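PDB 7OL1: L-threonine 3-dehydrogenase from Clostridioides difficile, which probably catalyses the NAD-dependent oxidation of L-threonine to 2-amino-3-oxobutanoate, as a member of the NAD-dependent epimerase/dehydratase family. Local coordinates for residues N117-I120 with N121-I125; Y287-P291 with V292-I296. All blocks are in the same frame, centred on the assembly; numbering follows the deposited sequence.

Contact 1: N117-I120 with N121-I125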
loop_
_atom_site.group_PDB
_atom_site.type_symbol
_atom_site.label_atom_id
_atom_site.label_comp_id
_atom_site.label_asym_id
_atom_site.label_seq_id
_atom_site.Cartn_x
_atom_site.Cartn_y
_atom_site.Cartn_z
ATOM N N ASN A 117 5.633 -8.342 -7.365
ATOM C CA ASN A 117 5.338 -9.647 -8.005
ATOM C C ASN A 117 6.194 -10.696 -7.295
ATOM O O ASN A 117 5.691 -11.845 -7.044
ATOM C CB ASN A 117 5.481 -9.607 -9.525
ATOM C CG ASN A 117 4.498 -8.618 -10.130
ATOM O OD1 ASN A 117 3.302 -8.565 -9.786
ATOM N ND2 ASN A 117 5.015 -7.807 -11.032
ATOM N N GLY A 118 7.420 -10.340 -6.923
ATOM C CA GLY A 118 8.238 -11.294 -6.143
ATOM C C GLY A 118 7.487 -11.702 -4.883
ATOM O O GLY A 118 7.344 -12.905 -4.638
ATOM N N LEU A 119 6.943 -10.713 -4.162
ATOM C CA LEU A 119 6.302 -10.893 -2.841
ATOM C C LEU A 119 5.025 -11.699 -3.025
ATOM O O LEU A 119 4.856 -12.731 -2.334
ATOM C CB LEU A 119 5.997 -9.525 -2.234
ATOM C CG LEU A 119 5.266 -9.551 -0.894
ATOM C CD1 LEU A 119 5.986 -10.459 0.079
ATOM C CD2 LEU A 119 5.139 -8.152 -0.302
ATOM N N ILE A 120 4.135 -11.247 -3.898
ATOM C CA ILE A 120 2.824 -11.944 -4.082
ATOM C C ILE A 120 3.087 -13.394 -4.502
ATOM O O ILE A 120 2.314 -14.270 -4.129
ATOM C CB ILE A 120 1.903 -11.181 -5.056
ATOM C CG1 ILE A 120 0.517 -11.806 -5.135
ATOM C CG2 ILE A 120 2.508 -11.040 -6.430
ATOM C CD1 ILE A 120 -0.544 -10.827 -4.716
ATOM N N ASN A 121 4.181 -13.659 -5.210
ATOM C CA ASN A 121 4.494 -15.025 -5.680
ATOM C C ASN A 121 4.810 -15.843 -4.434
ATOM O O ASN A 121 4.194 -16.905 -4.216
ATOM C CB ASN A 121 5.620 -15.014 -6.721
ATOM C CG ASN A 121 5.201 -14.578 -8.120
ATOM O OD1 ASN A 121 4.007 -14.494 -8.468
ATOM N ND2 ASN A 121 6.204 -14.280 -8.934
ATOM N N GLY A 122 5.746 -15.350 -3.632
ATOM C CA GLY A 122 6.138 -15.997 -2.367
ATOM C C GLY A 122 4.947 -16.217 -1.445
ATOM O O GLY A 122 4.939 -17.226 -0.722
ATOM N N LEU A 123 3.978 -15.306 -1.425
ATOM C CA LEU A 123 2.860 -15.417 -0.462
ATOM C C LEU A 123 1.978 -16.564 -0.941
ATOM O O LEU A 123 1.544 -17.376 -0.108
ATOM C CB LEU A 123 2.100 -14.090 -0.344
ATOM C CG LEU A 123 2.799 -13.018 0.494
ATOM C CD1 LEU A 123 2.149 -11.665 0.308
ATOM C CD2 LEU A 123 2.801 -13.389 1.972
ATOM N N GLU A 124 1.775 -16.647 -2.254
ATOM C CA GLU A 124 0.889 -17.670 -2.877
ATOM C C GLU A 124 1.552 -19.036 -2.644
ATOM O O GLU A 124 0.810 -20.015 -2.355
ATOM C CB GLU A 124 0.597 -17.316 -4.339
ATOM C CG GLU A 124 -0.560 -16.345 -4.517
ATOM C CD GLU A 124 -1.930 -16.955 -4.268
ATOM O OE1 GLU A 124 -2.799 -16.285 -3.607
ATOM O OE2 GLU A 124 -2.135 -18.102 -4.740
ATOM N N ILE A 125 2.886 -19.098 -2.699
ATOM C CA ILE A 125 3.631 -20.352 -2.408
ATOM C C ILE A 125 3.398 -20.720 -0.942
ATOM O O ILE A 125 3.001 -21.860 -0.679
ATOM C CB ILE A 125 5.119 -20.189 -2.745
ATOM C CG1 ILE A 125 5.339 -20.171 -4.256
ATOM C CG2 ILE A 125 5.919 -21.288 -2.089
ATOM C CD1 ILE A 125 6.682 -19.649 -4.682
#

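Contact 2: Y287-P291 with V292-I296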
loop_
_atom_site.group_PDB
_atom_site.type_symbol
_atom_site.label_atom_id
_atom_site.label_comp_id
_atom_site.label_asym_id
_atom_site.label_seq_id
_atom_site.Cartn_x
_atom_site.Cartn_y
_atom_site.Cartn_z
ATOM N N TYR A 287 32.189 18.094 7.054
ATOM C CA TYR A 287 30.774 18.012 6.602
ATOM C C TYR A 287 30.671 18.630 5.203
ATOM O O TYR A 287 30.702 19.858 5.093
ATOM C CB TYR A 287 29.822 18.672 7.617
ATOM C CG TYR A 287 29.854 18.074 9.007
ATOM C CD1 TYR A 287 29.247 16.857 9.276
ATOM C CD2 TYR A 287 30.517 18.703 10.051
ATOM C CE1 TYR A 287 29.311 16.279 10.535
ATOM C CE2 TYR A 287 30.580 18.143 11.319
ATOM C CZ TYR A 287 29.978 16.921 11.564
ATOM O OH TYR A 287 30.034 16.371 12.815
ATOM N N ASP A 288 30.603 17.790 4.165
ATOM C CA ASP A 288 29.924 18.112 2.879
ATOM C C ASP A 288 28.442 17.768 3.066
ATOM O O ASP A 288 28.097 17.308 4.171
ATOM C CB ASP A 288 30.551 17.376 1.690
ATOM C CG ASP A 288 31.151 18.302 0.644
ATOM O OD1 ASP A 288 30.608 19.413 0.465
ATOM O OD2 ASP A 288 32.154 17.903 0.008
ATOM N N VAL A 289 27.581 17.993 2.070
ATOM C CA VAL A 289 26.119 17.733 2.244
ATOM C C VAL A 289 25.495 17.377 0.898
ATOM O O VAL A 289 24.961 18.285 0.248
ATOM C CB VAL A 289 25.371 18.921 2.891
ATOM C CG1 VAL A 289 24.368 18.423 3.924
ATOM C CG2 VAL A 289 26.295 19.985 3.488
ATOM N N ASP A 290 25.508 16.099 0.517
ATOM C CA ASP A 290 24.638 15.601 -0.580
ATOM C C ASP A 290 23.197 15.941 -0.211
ATOM O O ASP A 290 22.643 15.376 0.730
ATOM C CB ASP A 290 24.801 14.102 -0.820
ATOM C CG ASP A 290 24.072 13.608 -2.061
ATOM O OD1 ASP A 290 22.958 14.126 -2.363
ATOM O OD2 ASP A 290 24.620 12.698 -2.712
ATOM N N PRO A 291 22.547 16.890 -0.920
ATOM C CA PRO A 291 21.212 17.342 -0.541
ATOM C C PRO A 291 20.120 16.307 -0.838
ATOM O O PRO A 291 19.076 16.439 -0.238
ATOM C CB PRO A 291 20.960 18.601 -1.389
ATOM C CG PRO A 291 22.293 18.899 -2.058
ATOM C CD PRO A 291 23.042 17.583 -2.116
ATOM N N VAL A 292 20.372 15.342 -1.736
ATOM C CA VAL A 292 19.346 14.334 -2.151
ATOM C C VAL A 292 19.200 13.298 -1.031
ATOM O O VAL A 292 18.052 12.859 -0.812
ATOM C CB VAL A 292 19.642 13.635 -3.497
ATOM C CG1 VAL A 292 18.369 13.022 -4.094
ATOM C CG2 VAL A 292 20.324 14.558 -4.501
ATOM N N ARG A 293 20.309 12.918 -0.377
ATOM C CA ARG A 293 20.348 11.887 0.703
ATOM C C ARG A 293 19.891 12.511 2.030
ATOM O O ARG A 293 19.123 11.848 2.755
ATOM C CB ARG A 293 21.747 11.272 0.851
ATOM C CG ARG A 293 21.909 9.869 0.270
ATOM C CD ARG A 293 22.607 9.798 -1.084
ATOM N NE ARG A 293 23.887 10.509 -1.102
ATOM C CZ ARG A 293 25.104 9.979 -0.928
ATOM N NH1 ARG A 293 25.276 8.681 -0.721
ATOM N NH2 ARG A 293 26.161 10.773 -0.963
ATOM N N GLN A 294 20.373 13.720 2.337
ATOM C CA GLN A 294 19.865 14.583 3.436
ATOM C C GLN A 294 18.334 14.649 3.353
ATOM O O GLN A 294 17.679 14.337 4.362
ATOM C CB GLN A 294 20.465 15.985 3.328
ATOM C CG GLN A 294 20.181 16.851 4.543
ATOM C CD GLN A 294 20.843 16.261 5.761
ATOM O OE1 GLN A 294 22.020 15.893 5.722
ATOM N NE2 GLN A 294 20.086 16.152 6.847
ATOM N N SER A 295 17.793 15.045 2.195
ATOM C CA SER A 295 16.341 15.017 1.876
ATOM C C SER A 295 15.714 13.752 2.452
ATOM O O SER A 295 14.781 13.899 3.244
ATOM C CB SER A 295 16.058 15.102 0.394
ATOM O OG SER A 295 15.417 16.327 0.084
ATOM N N ILE A 296 16.221 12.572 2.072
ATOM C CA ILE A 296 15.613 11.250 2.429
ATOM C C ILE A 296 15.797 11.009 3.940
ATOM O O ILE A 296 14.867 10.467 4.561
ATOM C CB ILE A 296 16.139 10.060 1.581
ATOM C CG1 ILE A 296 16.440 10.425 0.125
ATOM C CG2 ILE A 296 15.162 8.888 1.635
ATOM C CD1 ILE A 296 16.633 9.221 -0.781
#

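Contact 1: N117-I120 with N121-I125
L119 and L123 meet one turn apart on helix 108-129. L123 can be followed outward from its backbone. Its CB lies 3.7 Å from L119 O. CG stays beside the same oxygen, with 3.5 Å between L123 CG and L119 O. CD1 is still near that oxygen but also meets the L119 side chain: L123 CD1 is 4.0 Å from L119 CG and equally close to L119 CD1. L123 CG stands beside its own backbone N (chi1 -77°), which turns the chain back toward the preceding turn. The two side chains run at a slant to one another, and both touch F133 of strand 132-138 in the central sheet.

The backbone bonds are those of a regular helix. L123 N donates to L119 O at 2.9 Å. G122 N makes a straighter bond to G118 O, at 171°. E124 N bonds to I120 O, and N121 N to N117 O. The N121 side chain folds alongside N117 O without bonding it; its ND2 donates to V75 O.

I120 and E124 lie on another side of the helix. The first two side-chain carbons of E124 pass beside I120 O. I120 and E124 both pack on L109 of the second subunit, and E124 OE1 is hydrogen-bonded to Y177 OH on helix 162-181.

The contact thus sets apolar carbons beside carbonyl oxygens that helical amides already satisfy. L119 and L123 add only apolar packing to the turn, while the N121 amide turns to a partner outside it.

Contact 2: Y287-P291 with V292-I296
V292 takes the first capping bond of helix 291-299: its backbone N donates to D290 OD1 at 2.9 Å. The carboxylate of D290, the N-cap residue, closes an Asx turn in this way. The amide comes in nearly end-on to the C-O bond of OD1. The methyl CG2 of V292 lies against the same oxygen, at 3.4 Å from D290 OD1.

R293 turns to the other carboxylate oxygen. Its chain bends at chi2 and chi3 and comes back to the cap. R293 NE is 2.8 Å from D290 OD2, and R293 NH2 is 3.0 Å from D290 OD2. Both bonds are weak in angle, yet together they form a salt bridge. OD2 sits at the guanidinium edge, near its plane. The two flat groups are not coplanar: their planes are 61° apart. D290 CG lies opposite its own N (chi1 -172°), which brings the carboxylate up to the V292 amide and the R293 guanidinium. R293 also touches T204 and Y224.

Q294 N makes the first regular helical bond, to D290 O at 3.2 Å. Its CB stays near D290 O. The chain then bends at chi2, and Q294 OE1 lies 3.9 Å from V289 CG1. The amide is held by A226 N on OE1 and by T229 OG1 and D298 OD1 on NE2.

S295 N bonds to P291 O, the next helical bond. P291 is the first helical residue, where proline has no amide hydrogen to lose.

One carboxylate therefore does two jobs: OD1 caps the helix and OD2 pairs with an arginine. The helix dipole and the guanidinium would both be expected to favour the charged carboxylate.

The contacts come in series along the chain, contact 1 first. The centres of contact 1 and contact 2 are about 35 Å apart. Their nearest atoms are about 20 Å apart. They share no helix or sheet. Contact 1 lies inside helix 108-129, which packs on the large mixed sheet and reaches the second subunit. That sheet is consistent with the Rossmann-type, nucleotide-binding part of this family. Contact 2 lies where strand 284-287, paired in parallel with 220-223, gives way to helix 291-299. This smaller region is probably the substrate-binding part, as in relatives. One contact is a buried stretch of a helix that touches the second subunit, the other a surface helix start.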